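Local coordinates for thioredoxin-like protein (Bacteroides caccae ATCC 43185, PDB 4YOD) that is of unproven function but is probably a thiol-disulfide oxidoreductase of the thioredoxin-like kind, at residues G151-N156 / E266-L271; A174-L179 / L260-K265; A188-I193 / L229-K234; V213-P218 / W236-D241. One frame throughout, in Å; residues are numbered along the deposited sequence.

Contact 1: residues G151-N156 / E266-L271; sequences GTKAIN and EKTVLL
Lys-153 and Thr-268 face each other in a single beta bridge, where a loop running between helix 132-146 and strand 158-160 meets the outermost strand, 269-272, of the thioredoxin-fold sheet. The touching parts of the two segments run about 106° apart, so the pairing is brief. Its backbone bonds are Gly-151 N to Val-269 O, Val-269 N to Thr-152 O at 2.9 Å, and Ala-154 N to Lys-267 O. Gly-151 has positive phi, which suits a residue without a side chain, and Thr-268 CG2 lies 3.8 Å from Gly-151 C. The side chains of Lys-153 and Thr-268 slant across one another, CG of the lysine passing OG1 of the threonine at 4.0 Å. Although the CB of Lys-153 sets out away from the partner segment, its long chain returns to the turn, with the final bend at chi4 (-83°) placing the ammonium beside the backbone of Glu-266. Next along the chain, Val-269 lays CG2 against Thr-152 O at 3.4 Å. Ala-154 CB lies equally near Lys-267 O, and a residue ending at CB suits this buried spot, where it also meets Leu-263. Lys-267 sends its own amino group off to Leu-172 O, while Thr-152 OG1 bonds to Arg-149 O. Lys-153 NZ donates to Glu-266 O at 2.8 Å, in the carbonyl plane and on a lone pair.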
loop_
_atom_site.group_PDB
_atom_site.type_symbol
_atom_site.label_atom_id
_atom_site.label_comp_id
_atom_site.label_asym_id
_atom_site.label_seq_id
_atom_site.Cartn_x
_atom_site.Cartn_y
_atom_site.Cartn_z
ATOM N N GLY A 151 -0.297 4.895 -10.684
ATOM C CA GLY A 151 -0.035 5.861 -11.746
ATOM C C GLY A 151 1.116 5.459 -12.650
ATOM O O GLY A 151 1.490 6.222 -13.534
ATOM N N THR A 152 1.686 4.258 -12.447
ATOM C CA THR A 152 2.795 3.752 -13.283
ATOM C C THR A 152 2.372 2.445 -13.941
ATOM O O THR A 152 1.454 1.776 -13.456
ATOM C CB THR A 152 4.110 3.574 -12.486
ATOM O OG1 THR A 152 4.043 2.399 -11.659
ATOM C CG2 THR A 152 4.493 4.812 -11.672
ATOM N N LYS A 153 3.051 2.072 -15.034
ATOM C CA LYS A 153 2.736 0.856 -15.788
ATOM C C LYS A 153 3.178 -0.397 -15.024
ATOM O O LYS A 153 4.315 -0.454 -14.529
ATOM C CB LYS A 153 3.407 0.925 -17.180
ATOM C CG LYS A 153 2.493 1.560 -18.219
ATOM C CD LYS A 153 3.184 1.733 -19.565
ATOM C CE LYS A 153 2.207 2.117 -20.650
ATOM N NZ LYS A 153 1.509 0.929 -21.207
ATOM N N ALA A 154 2.270 -1.378 -14.893
ATOM C CA ALA A 154 2.546 -2.634 -14.197
ATOM C C ALA A 154 3.705 -3.418 -14.832
ATOM O O ALA A 154 3.935 -3.322 -16.040
ATOM C CB ALA A 154 1.301 -3.502 -14.185
ATOM N N ILE A 155 4.451 -4.187 -14.023
ATOM C CA ILE A 155 5.562 -4.985 -14.559
ATOM C C ILE A 155 4.997 -6.261 -15.217
ATOM O O ILE A 155 4.262 -7.024 -14.580
ATOM C CB ILE A 155 6.635 -5.304 -13.494
ATOM C CG1 ILE A 155 7.285 -3.985 -12.989
ATOM C CG2 ILE A 155 7.701 -6.243 -14.093
ATOM C CD1 ILE A 155 8.258 -4.131 -11.851
ATOM N N ASN A 156 5.333 -6.469 -16.504
ATOM C CA ASN A 156 4.878 -7.627 -17.277
ATOM C C ASN A 156 5.498 -8.919 -16.752
ATOM O O ASN A 156 6.612 -8.908 -16.228
ATOM C CB ASN A 156 5.229 -7.454 -18.761
ATOM C CG ASN A 156 4.589 -8.491 -19.643
ATOM O OD1 ASN A 156 3.463 -8.953 -19.401
ATOM N ND2 ASN A 156 5.327 -8.938 -20.623
ATOM N N GLU A 266 -4.167 0.247 -20.592
ATOM C CA GLU A 266 -2.719 0.342 -20.892
ATOM C C GLU A 266 -1.860 -0.336 -19.806
ATOM O O GLU A 266 -0.630 -0.259 -19.873
ATOM C CB GLU A 266 -2.287 1.816 -21.029
ATOM C CG GLU A 266 -3.058 2.624 -22.058
ATOM C CD GLU A 266 -2.656 4.086 -22.110
ATOM O OE1 GLU A 266 -3.195 4.878 -21.304
ATOM O OE2 GLU A 266 -1.796 4.439 -22.951
ATOM N N LYS A 267 -2.512 -0.985 -18.808
ATOM C CA LYS A 267 -1.890 -1.687 -17.675
ATOM C C LYS A 267 -1.290 -0.710 -16.665
ATOM O O LYS A 267 -0.472 -1.115 -15.844
ATOM C CB LYS A 267 -0.845 -2.761 -18.108
ATOM C CG LYS A 267 -1.401 -3.821 -19.082
ATOM C CD LYS A 267 -2.522 -4.690 -18.468
ATOM C CE LYS A 267 -3.037 -5.731 -19.443
ATOM N NZ LYS A 267 -3.734 -5.105 -20.601
ATOM N N THR A 268 -1.737 0.560 -16.680
ATOM C CA THR A 268 -1.354 1.531 -15.651
ATOM C C THR A 268 -2.069 1.099 -14.358
ATOM O O THR A 268 -3.255 0.772 -14.416
ATOM C CB THR A 268 -1.747 2.956 -16.080
ATOM O OG1 THR A 268 -0.987 3.324 -17.220
ATOM C CG2 THR A 268 -1.567 3.992 -14.961
ATOM N N VAL A 269 -1.362 1.112 -13.222
ATOM C CA VAL A 269 -1.909 0.751 -11.901
ATOM C C VAL A 269 -2.868 1.848 -11.455
ATOM O O VAL A 269 -2.468 3.011 -11.350
ATOM C CB VAL A 269 -0.770 0.539 -10.841
ATOM C CG1 VAL A 269 -1.355 0.240 -9.453
ATOM C CG2 VAL A 269 0.210 -0.557 -11.262
ATOM N N LEU A 270 -4.124 1.476 -11.194
ATOM C CA LEU A 270 -5.179 2.343 -10.664
ATOM C C LEU A 270 -5.288 2.188 -9.147
ATOM O O LEU A 270 -5.474 3.178 -8.441
ATOM C CB LEU A 270 -6.544 2.037 -11.315
ATOM C CG LEU A 270 -6.617 2.206 -12.831
ATOM C CD1 LEU A 270 -7.931 1.657 -13.371
ATOM C CD2 LEU A 270 -6.377 3.673 -13.241
ATOM N N LEU A 271 -5.248 0.942 -8.668
ATOM C CA LEU A 271 -5.324 0.590 -7.249
ATOM C C LEU A 271 -4.260 -0.478 -6.981
ATOM O O LEU A 271 -4.101 -1.398 -7.778
ATOM C CB LEU A 271 -6.737 0.090 -6.853
ATOM C CG LEU A 271 -7.897 1.087 -7.016
ATOM C CD1 LEU A 271 -9.227 0.393 -6.878
ATOM C CD2 LEU A 271 -7.785 2.252 -6.047
#

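Contact 2: residues A174-L179 / L260-K265; sequences ADYLLL and LYLLNK
Two neighbouring inner strands of the thioredoxin-fold sheet, 176-181 and 259-263, pair antiparallel here at 168°. Leu-177 with Leu-263 and Leu-179 with Tyr-261 are hydrogen-bonded pairs, each joined by two backbone bonds such as Leu-263 N to Leu-177 O at 2.8 Å; Leu-178 with Leu-262 between them is a non-hydrogen-bonded pair. On one face Leu-177 and Leu-263 lie side by side and point the same way, CD2 to CD1 4.0 Å, and Leu-179 CB meets Tyr-261 CB. On the other, Leu-178 swings CD2 over to Leu-260 CD2 at 3.8 Å, its CG set opposite the backbone N (chi1 -154°). Large apolar leucines suit both faces: helix 276-286 lies against Leu-260 and Leu-262, and Tyr-252 against Leu-179 and Tyr-261. Beyond the strands, one water links Ala-174 N to Lys-265 O and another links Ala-174 O to Asn-264 O. Asp-175 OD1 touches Lys-265 CD at 3.5 Å but stays 4.7 Å from NZ, so these charges probably attract only through space, and the pairing rests on backbone bonds and apolar contacts.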
loop_
_atom_site.group_PDB
_atom_site.type_symbol
_atom_site.label_atom_id
_atom_site.label_comp_id
_atom_site.label_asym_id
_atom_site.label_seq_id
_atom_site.Cartn_x
_atom_site.Cartn_y
_atom_site.Cartn_z
ATOM N N ALA A 174 -8.322 -5.842 -22.250
ATOM C CA ALA A 174 -9.553 -5.444 -21.552
ATOM C C ALA A 174 -9.422 -4.025 -21.016
ATOM O O ALA A 174 -8.307 -3.595 -20.707
ATOM C CB ALA A 174 -9.848 -6.407 -20.401
ATOM N N ASP A 175 -10.563 -3.320 -20.840
ATOM C CA ASP A 175 -10.598 -1.973 -20.237
ATOM C C ASP A 175 -10.020 -1.997 -18.830
ATOM O O ASP A 175 -9.410 -1.021 -18.400
ATOM C CB ASP A 175 -12.040 -1.417 -20.180
ATOM C CG ASP A 175 -12.628 -0.924 -21.497
ATOM O OD1 ASP A 175 -11.914 -0.971 -22.530
ATOM O OD2 ASP A 175 -13.790 -0.459 -21.488
ATOM N N TYR A 176 -10.212 -3.118 -18.115
ATOM C CA TYR A 176 -9.714 -3.288 -16.757
ATOM C C TYR A 176 -9.140 -4.663 -16.549
ATOM O O TYR A 176 -9.643 -5.653 -17.092
ATOM C CB TYR A 176 -10.821 -3.040 -15.709
ATOM C CG TYR A 176 -11.366 -1.629 -15.697
ATOM C CD1 TYR A 176 -10.630 -0.582 -15.151
ATOM C CD2 TYR A 176 -12.641 -1.347 -16.179
ATOM C CE1 TYR A 176 -11.122 0.724 -15.147
ATOM C CE2 TYR A 176 -13.157 -0.050 -16.149
ATOM C CZ TYR A 176 -12.389 0.983 -15.638
ATOM O OH TYR A 176 -12.877 2.265 -15.600
ATOM N N LEU A 177 -8.091 -4.725 -15.743
ATOM C CA LEU A 177 -7.460 -5.978 -15.360
ATOM C C LEU A 177 -7.357 -6.024 -13.858
ATOM O O LEU A 177 -6.729 -5.149 -13.253
ATOM C CB LEU A 177 -6.063 -6.182 -16.004
ATOM C CG LEU A 177 -5.571 -7.636 -15.876
ATOM C CD1 LEU A 177 -5.100 -8.192 -17.179
ATOM C CD2 LEU A 177 -4.637 -7.840 -14.688
ATOM N N LEU A 178 -7.969 -7.048 -13.260
ATOM C CA LEU A 178 -7.923 -7.295 -11.828
ATOM C C LEU A 178 -6.915 -8.412 -11.596
ATOM O O LEU A 178 -7.137 -9.556 -11.997
ATOM C CB LEU A 178 -9.323 -7.654 -11.288
ATOM C CG LEU A 178 -9.609 -7.361 -9.815
ATOM C CD1 LEU A 178 -11.044 -7.704 -9.507
ATOM C CD2 LEU A 178 -8.707 -8.163 -8.870
ATOM N N LEU A 179 -5.775 -8.052 -11.007
ATOM C CA LEU A 179 -4.672 -8.964 -10.727
ATOM C C LEU A 179 -4.807 -9.476 -9.295
ATOM O O LEU A 179 -4.848 -8.691 -8.346
ATOM C CB LEU A 179 -3.316 -8.257 -10.967
ATOM C CG LEU A 179 -2.058 -9.094 -10.741
ATOM C CD1 LEU A 179 -1.992 -10.312 -11.710
ATOM C CD2 LEU A 179 -0.805 -8.228 -10.855
ATOM N N LEU A 260 -4.399 -7.518 -4.174
ATOM C CA LEU A 260 -5.166 -7.196 -5.374
ATOM C C LEU A 260 -4.686 -5.923 -6.011
ATOM O O LEU A 260 -4.389 -4.973 -5.303
ATOM C CB LEU A 260 -6.666 -7.045 -5.041
ATOM C CG LEU A 260 -7.384 -8.253 -4.443
ATOM C CD1 LEU A 260 -8.751 -7.851 -3.891
ATOM C CD2 LEU A 260 -7.531 -9.357 -5.461
ATOM N N TYR A 261 -4.619 -5.925 -7.349
ATOM C CA TYR A 261 -4.295 -4.753 -8.165
ATOM C C TYR A 261 -5.401 -4.524 -9.164
ATOM O O TYR A 261 -5.952 -5.486 -9.688
ATOM C CB TYR A 261 -2.984 -4.955 -8.949
ATOM C CG TYR A 261 -1.724 -4.789 -8.136
ATOM C CD1 TYR A 261 -1.258 -5.815 -7.320
ATOM C CD2 TYR A 261 -0.937 -3.649 -8.264
ATOM C CE1 TYR A 261 -0.060 -5.693 -6.610
ATOM C CE2 TYR A 261 0.252 -3.507 -7.540
ATOM C CZ TYR A 261 0.692 -4.541 -6.732
ATOM O OH TYR A 261 1.827 -4.396 -5.980
ATOM N N LEU A 262 -5.715 -3.263 -9.440
ATOM C CA LEU A 262 -6.621 -2.927 -10.536
ATOM C C LEU A 262 -5.804 -2.124 -11.533
ATOM O O LEU A 262 -5.210 -1.106 -11.163
ATOM C CB LEU A 262 -7.894 -2.158 -10.100
ATOM C CG LEU A 262 -8.915 -1.933 -11.260
ATOM C CD1 LEU A 262 -9.552 -3.263 -11.714
ATOM C CD2 LEU A 262 -10.003 -0.944 -10.869
ATOM N N LEU A 263 -5.782 -2.571 -12.779
ATOM C CA LEU A 263 -5.042 -1.911 -13.860
ATOM C C LEU A 263 -6.014 -1.405 -14.919
ATOM O O LEU A 263 -7.066 -2.002 -15.102
ATOM C CB LEU A 263 -3.999 -2.856 -14.515
ATOM C CG LEU A 263 -3.195 -3.855 -13.632
ATOM C CD1 LEU A 263 -2.214 -4.677 -14.496
ATOM C CD2 LEU A 263 -2.398 -3.130 -12.498
ATOM N N ASN A 264 -5.653 -0.331 -15.652
ATOM C CA ASN A 264 -6.506 0.168 -16.737
ATOM C C ASN A 264 -6.136 -0.577 -18.057
ATOM O O ASN A 264 -5.386 -1.565 -18.013
ATOM C CB ASN A 264 -6.421 1.704 -16.874
ATOM C CG ASN A 264 -5.121 2.254 -17.423
ATOM O OD1 ASN A 264 -4.203 1.528 -17.817
ATOM N ND2 ASN A 264 -5.037 3.563 -17.517
ATOM N N LYS A 265 -6.651 -0.092 -19.206
ATOM C CA LYS A 265 -6.472 -0.645 -20.560
ATOM C C LYS A 265 -4.979 -0.758 -20.968
ATOM O O LYS A 265 -4.594 -1.738 -21.619
ATOM C CB LYS A 265 -7.222 0.238 -21.574
ATOM C CG LYS A 265 -7.224 -0.294 -23.021
ATOM C CD LYS A 265 -8.633 -0.532 -23.557
ATOM C CE LYS A 265 -8.647 -1.146 -24.944
ATOM N NZ LYS A 265 -8.199 -2.572 -24.948
HETATM O O HOH W 1 -5.975 -4.027 -22.670
HETATM O O HOH W 2 -5.941 -3.978 -19.144
#

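Contact 3: residues A188-I193 / L229-K234; sequences ACTETI and LNEFPK
Helix 187-197 approaches a loop that curls like a helix at 229-231 but lacks a helix's regular hydrogen bonding, and the nearest CA atoms, those of Ile-193 and Phe-232, stay 7.0 Å apart, so side chains carry the contact. As in thioredoxins, a CxxC pattern (Cys-186, Cys-189), probably the redox pair, marks the start of this helix. Ile-193 points at the loop and meets Phe-232 at about a right angle: its CD1 sits over one face of the ring in a CH-pi contact, 4.0 Å from the centroid and 16° off the normal. With chi1 at -71°, CG1 stands opposite the carbonyl carbon and leads CD1 to the ring, while the other branch, CG2, reaches Glu-231 O at 3.6 Å. A beta-branched residue thus serves two neighbours at once. Replacing Ile-193 by an alanine is likely to leave the Phe-232 face without its methyl partner and open a gap beside the Glu-231 carbonyl. Nearly one turn earlier on the helix, the extended Glu-231 chain brings OE1 across Thr-190, 3.4 Å from both OG1 and CG2; the threonine hydroxyl is hydrogen-bonded to Cys-186 O, just before the helix. The loop lies between helix 222-228 and strand 237-240, where Phe-232 also touches Asn-238, and Ile-193 packs against Phe-180 of strand 176-181, so this isoleucine of the helix meets both sheet and loop.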
loop_
_atom_site.group_PDB
_atom_site.type_symbol
_atom_site.label_atom_id
_atom_site.label_comp_id
_atom_site.label_asym_id
_atom_site.label_seq_id
_atom_site.Cartn_x
_atom_site.Cartn_y
_atom_site.Cartn_z
ATOM N N ALA A 188 -7.495 -16.375 4.204
ATOM C CA ALA A 188 -7.670 -14.998 3.735
ATOM C C ALA A 188 -7.852 -14.958 2.199
ATOM O O ALA A 188 -8.557 -14.075 1.700
ATOM C CB ALA A 188 -6.495 -14.133 4.156
ATOM N N CYS A 189 -7.246 -15.931 1.468
ATOM C CA CYS A 189 -7.365 -16.075 0.011
ATOM C C CYS A 189 -8.784 -16.558 -0.345
ATOM O O CYS A 189 -9.354 -16.067 -1.314
ATOM C CB CYS A 189 -6.296 -17.010 -0.554
ATOM S SG CYS A 189 -4.698 -16.210 -0.888
ATOM N N THR A 190 -9.356 -17.493 0.453
ATOM C CA THR A 190 -10.719 -18.017 0.253
ATOM C C THR A 190 -11.745 -16.893 0.476
ATOM O O THR A 190 -12.703 -16.783 -0.284
ATOM C CB THR A 190 -11.011 -19.226 1.182
ATOM O OG1 THR A 190 -9.911 -20.134 1.168
ATOM C CG2 THR A 190 -12.274 -19.967 0.789
ATOM N N GLU A 191 -11.525 -16.069 1.524
ATOM C CA GLU A 191 -12.347 -14.916 1.902
ATOM C C GLU A 191 -12.380 -13.883 0.744
ATOM O O GLU A 191 -13.449 -13.364 0.408
ATOM C CB GLU A 191 -11.758 -14.293 3.179
ATOM C CG GLU A 191 -12.697 -13.397 3.962
ATOM C CD GLU A 191 -12.148 -13.016 5.324
ATOM O OE1 GLU A 191 -11.227 -12.169 5.382
ATOM O OE2 GLU A 191 -12.623 -13.586 6.334
ATOM N N THR A 192 -11.214 -13.643 0.112
ATOM C CA THR A 192 -11.053 -12.730 -1.019
ATOM C C THR A 192 -11.768 -13.286 -2.273
ATOM O O THR A 192 -12.427 -12.504 -2.957
ATOM C CB THR A 192 -9.562 -12.432 -1.257
ATOM O OG1 THR A 192 -9.078 -11.720 -0.120
ATOM C CG2 THR A 192 -9.315 -11.590 -2.502
ATOM N N ILE A 193 -11.657 -14.605 -2.563
ATOM C CA ILE A 193 -12.361 -15.237 -3.694
ATOM C C ILE A 193 -13.882 -14.993 -3.541
ATOM O O ILE A 193 -14.524 -14.557 -4.500
ATOM C CB ILE A 193 -12.029 -16.758 -3.861
ATOM C CG1 ILE A 193 -10.578 -16.974 -4.364
ATOM C CG2 ILE A 193 -13.019 -17.447 -4.814
ATOM C CD1 ILE A 193 -9.956 -18.336 -4.039
ATOM N N LEU A 229 -7.474 -25.392 -7.196
ATOM C CA LEU A 229 -7.837 -24.709 -8.441
ATOM C C LEU A 229 -9.364 -24.674 -8.678
ATOM O O LEU A 229 -9.848 -23.753 -9.345
ATOM C CB LEU A 229 -7.121 -25.385 -9.627
ATOM C CG LEU A 229 -7.155 -24.681 -10.992
ATOM C CD1 LEU A 229 -6.549 -23.290 -10.928
ATOM C CD2 LEU A 229 -6.442 -25.506 -12.034
ATOM N N ASN A 230 -10.111 -25.649 -8.108
ATOM C CA ASN A 230 -11.576 -25.748 -8.210
ATOM C C ASN A 230 -12.284 -24.563 -7.506
ATOM O O ASN A 230 -13.405 -24.219 -7.885
ATOM C CB ASN A 230 -12.079 -27.089 -7.640
ATOM C CG ASN A 230 -11.802 -27.281 -6.166
ATOM O OD1 ASN A 230 -10.684 -27.604 -5.753
ATOM N ND2 ASN A 230 -12.812 -27.063 -5.337
ATOM N N GLU A 231 -11.621 -23.946 -6.499
ATOM C CA GLU A 231 -12.127 -22.794 -5.739
ATOM C C GLU A 231 -12.253 -21.521 -6.604
ATOM O O GLU A 231 -13.144 -20.704 -6.358
ATOM C CB GLU A 231 -11.223 -22.502 -4.531
ATOM C CG GLU A 231 -11.547 -23.353 -3.313
ATOM C CD GLU A 231 -10.892 -22.923 -2.010
ATOM O OE1 GLU A 231 -10.766 -21.699 -1.772
ATOM O OE2 GLU A 231 -10.546 -23.818 -1.204
ATOM N N PHE A 232 -11.358 -21.353 -7.594
ATOM C CA PHE A 232 -11.364 -20.198 -8.498
ATOM C C PHE A 232 -12.421 -20.357 -9.582
ATOM O O PHE A 232 -12.477 -21.423 -10.197
ATOM C CB PHE A 232 -9.987 -20.005 -9.162
ATOM C CG PHE A 232 -8.890 -19.583 -8.220
ATOM C CD1 PHE A 232 -8.643 -18.236 -7.974
ATOM C CD2 PHE A 232 -8.110 -20.528 -7.564
ATOM C CE1 PHE A 232 -7.638 -17.845 -7.089
ATOM C CE2 PHE A 232 -7.096 -20.133 -6.688
ATOM C CZ PHE A 232 -6.870 -18.795 -6.453
ATOM N N PRO A 233 -13.235 -19.313 -9.879
ATOM C CA PRO A 233 -14.229 -19.442 -10.963
ATOM C C PRO A 233 -13.561 -19.681 -12.317
ATOM O O PRO A 233 -12.469 -19.166 -12.558
ATOM C CB PRO A 233 -14.950 -18.087 -10.941
ATOM C CG PRO A 233 -14.701 -17.542 -9.575
ATOM C CD PRO A 233 -13.316 -17.987 -9.243
ATOM N N LYS A 234 -14.206 -20.477 -13.189
ATOM C CA LYS A 234 -13.707 -20.811 -14.530
ATOM C C LYS A 234 -13.642 -19.571 -15.430
ATOM O O LYS A 234 -12.892 -19.560 -16.406
ATOM C CB LYS A 234 -14.593 -21.891 -15.184
ATOM C CG LYS A 234 -14.312 -23.292 -14.664
ATOM C CD LYS A 234 -15.100 -24.344 -15.426
ATOM C CE LYS A 234 -14.851 -25.732 -14.889
ATOM N NZ LYS A 234 -15.711 -26.747 -15.557
#

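Contact 4: residues V213-P218 / W236-D241; sequences VLSIYP and WINGYD
Ser-215 OG donates to Asn-238 OD1 at 2.7 Å, in the amide carbonyl plane and on a lone pair. Chi1 of 75° puts this hydroxyl between the serine's backbone N and carbonyl carbon, pointing it across to the asparagine; a water donates to the same OG and to Gly-239 O. The amide's other end, Asn-238 ND2, bonds to Pro-233 O, so its rotation is fixed at both ends. Five backbone bonds run along the pair, from Ile-237 N to Val-213 O (2.8 Å) to Asp-241 N to Tyr-217 O. These are the parallel strands of a right-handed beta-alpha-beta unit of the thioredoxin fold, connected through helix 222-228, with their axes 19° apart. Another water joins Pro-218 O to Asp-241 OD2, which also accepts from Ile-246 N. Val-213 and Trp-236 lie side by side, the valine's CG1 over one face of the indole, 3.7 Å from the centroid of the five-membered ring; the indole also touches Phe-180 of strand 176-181. A serine in place of Trp-236 would probably strip Val-213 of this flat cover and leave a gap beside Phe-180. On the Leu-214 face, Leu-214 CD1 meets Ile-237 CG2 at 3.6 Å, and Ile-216 CD1 reaches past side-chain-less Gly-239 to Tyr-240 C at 3.5 Å.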
loop_
_atom_site.group_PDB
_atom_site.type_symbol
_atom_site.label_atom_id
_atom_site.label_comp_id
_atom_site.label_asym_id
_atom_site.label_seq_id
_atom_site.Cartn_x
_atom_site.Cartn_y
_atom_site.Cartn_z
ATOM N N VAL A 213 -10.085 -11.068 -14.911
ATOM C CA VAL A 213 -9.541 -11.375 -13.594
ATOM C C VAL A 213 -8.409 -12.408 -13.819
ATOM O O VAL A 213 -8.654 -13.514 -14.312
ATOM C CB VAL A 213 -10.594 -11.840 -12.559
ATOM C CG1 VAL A 213 -9.924 -12.150 -11.218
ATOM C CG2 VAL A 213 -11.684 -10.783 -12.367
ATOM N N LEU A 214 -7.180 -12.012 -13.507
ATOM C CA LEU A 214 -6.002 -12.853 -13.615
ATOM C C LEU A 214 -5.514 -13.214 -12.218
ATOM O O LEU A 214 -5.056 -12.341 -11.477
ATOM C CB LEU A 214 -4.885 -12.137 -14.418
ATOM C CG LEU A 214 -3.564 -12.899 -14.600
ATOM C CD1 LEU A 214 -3.744 -14.122 -15.506
ATOM C CD2 LEU A 214 -2.496 -12.013 -15.194
ATOM N N SER A 215 -5.609 -14.493 -11.849
ATOM C CA SER A 215 -5.106 -14.912 -10.542
ATOM C C SER A 215 -3.728 -15.498 -10.764
ATOM O O SER A 215 -3.541 -16.252 -11.722
ATOM C CB SER A 215 -6.047 -15.904 -9.868
ATOM O OG SER A 215 -5.936 -17.181 -10.470
ATOM N N ILE A 216 -2.757 -15.112 -9.934
ATOM C CA ILE A 216 -1.397 -15.599 -10.111
ATOM C C ILE A 216 -0.836 -16.144 -8.797
ATOM O O ILE A 216 -0.847 -15.475 -7.754
ATOM C CB ILE A 216 -0.444 -14.560 -10.781
ATOM C CG1 ILE A 216 0.980 -15.131 -11.003
ATOM C CG2 ILE A 216 -0.380 -13.227 -10.043
ATOM C CD1 ILE A 216 1.104 -16.086 -12.172
ATOM N N TYR A 217 -0.389 -17.407 -8.871
ATOM C CA TYR A 217 0.264 -18.070 -7.770
ATOM C C TYR A 217 1.788 -17.933 -7.990
ATOM O O TYR A 217 2.306 -18.418 -8.995
ATOM C CB TYR A 217 -0.198 -19.527 -7.642
ATOM C CG TYR A 217 0.579 -20.314 -6.612
ATOM C CD1 TYR A 217 0.671 -19.876 -5.295
ATOM C CD2 TYR A 217 1.232 -21.497 -6.955
ATOM C CE1 TYR A 217 1.421 -20.573 -4.353
ATOM C CE2 TYR A 217 1.961 -22.220 -6.014
ATOM C CZ TYR A 217 2.040 -21.760 -4.708
ATOM O OH TYR A 217 2.756 -22.452 -3.768
ATOM N N PRO A 218 2.514 -17.237 -7.093
ATOM C CA PRO A 218 3.946 -17.024 -7.335
ATOM C C PRO A 218 4.892 -18.004 -6.630
ATOM O O PRO A 218 6.089 -17.953 -6.915
ATOM C CB PRO A 218 4.157 -15.598 -6.812
ATOM C CG PRO A 218 3.134 -15.444 -5.694
ATOM C CD PRO A 218 2.062 -16.508 -5.888
ATOM N N TRP A 236 -12.387 -16.763 -14.637
ATOM C CA TRP A 236 -11.114 -16.067 -14.434
ATOM C C TRP A 236 -9.998 -16.815 -15.126
ATOM O O TRP A 236 -10.136 -18.007 -15.410
ATOM C CB TRP A 236 -10.756 -15.929 -12.939
ATOM C CG TRP A 236 -11.752 -15.257 -12.036
ATOM C CD1 TRP A 236 -12.960 -14.719 -12.375
ATOM C CD2 TRP A 236 -11.643 -15.134 -10.617
ATOM N NE1 TRP A 236 -13.594 -14.239 -11.258
ATOM C CE2 TRP A 236 -12.810 -14.478 -10.162
ATOM C CE3 TRP A 236 -10.643 -15.468 -9.684
ATOM C CZ2 TRP A 236 -13.027 -14.188 -8.813
ATOM C CZ3 TRP A 236 -10.849 -15.164 -8.349
ATOM C CH2 TRP A 236 -12.030 -14.535 -7.924
ATOM N N ILE A 237 -8.883 -16.121 -15.378
ATOM C CA ILE A 237 -7.672 -16.716 -15.925
ATOM C C ILE A 237 -6.844 -17.065 -14.692
ATOM O O ILE A 237 -6.475 -16.173 -13.936
ATOM C CB ILE A 237 -6.973 -15.777 -16.946
ATOM C CG1 ILE A 237 -7.961 -15.395 -18.079
ATOM C CG2 ILE A 237 -5.678 -16.408 -17.496
ATOM C CD1 ILE A 237 -7.466 -14.393 -19.075
ATOM N N ASN A 238 -6.657 -18.365 -14.427
ATOM C CA ASN A 238 -5.966 -18.831 -13.224
ATOM C C ASN A 238 -4.626 -19.458 -13.566
ATOM O O ASN A 238 -4.575 -20.559 -14.130
ATOM C CB ASN A 238 -6.869 -19.814 -12.467
ATOM C CG ASN A 238 -8.205 -19.204 -12.109
ATOM O OD1 ASN A 238 -8.280 -18.171 -11.438
ATOM N ND2 ASN A 238 -9.290 -19.790 -12.602
ATOM N N GLY A 239 -3.555 -18.746 -13.238
ATOM C CA GLY A 239 -2.199 -19.177 -13.558
ATOM C C GLY A 239 -1.196 -19.250 -12.427
ATOM O O GLY A 239 -1.469 -18.845 -11.293
ATOM N N TYR A 240 -0.012 -19.796 -12.749
ATOM C CA TYR A 240 1.093 -19.889 -11.807
ATOM C C TYR A 240 2.356 -19.382 -12.485
ATOM O O TYR A 240 2.387 -19.245 -13.707
ATOM C CB TYR A 240 1.257 -21.317 -11.239
ATOM C CG TYR A 240 1.661 -22.379 -12.242
ATOM C CD1 TYR A 240 0.702 -23.128 -12.918
ATOM C CD2 TYR A 240 3.001 -22.686 -12.460
ATOM C CE1 TYR A 240 1.066 -24.128 -13.824
ATOM C CE2 TYR A 240 3.380 -23.680 -13.366
ATOM C CZ TYR A 240 2.409 -24.401 -14.043
ATOM O OH TYR A 240 2.780 -25.383 -14.932
ATOM N N ASP A 241 3.377 -19.068 -11.689
ATOM C CA ASP A 241 4.674 -18.602 -12.161
ATOM C C ASP A 241 5.621 -19.796 -12.239
ATOM O O ASP A 241 6.218 -20.169 -11.227
ATOM C CB ASP A 241 5.207 -17.522 -11.210
ATOM C CG ASP A 241 6.353 -16.687 -11.753
ATOM O OD1 ASP A 241 6.934 -17.068 -12.800
ATOM O OD2 ASP A 241 6.658 -15.652 -11.148
HETATM O O HOH W 3 -3.814 -18.854 -9.589
HETATM O O HOH W 4 7.139 -16.118 -8.546
#

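In the fold
Contacts 2 and 4 lie in one mixed sheet, ordered 237-240, 211-217, 176-181, 259-263, 269-272, and contact 1 sets a loop against its edge strand 269-272. Contact 1 joins contact 2 through a classic beta bulge, Leu-270 and Leu-271 both facing Leu-262, with Leu-270 N 2.8 Å from Leu-262 O; their centres are about 8 Å apart. Contacts 2 and 4 share neighbouring strands, where Leu-178 O meets Leu-214 N at 2.9 Å. Contact 3 brings in the helix bearing Cys-189, part of the probable redox site; its centre is about 11 Å from that of contact 4, and Phe-232 CE1 touches Ser-215 CB at 3.7 Å. Contact 1 lies about 24 Å from contact 3, centre to centre.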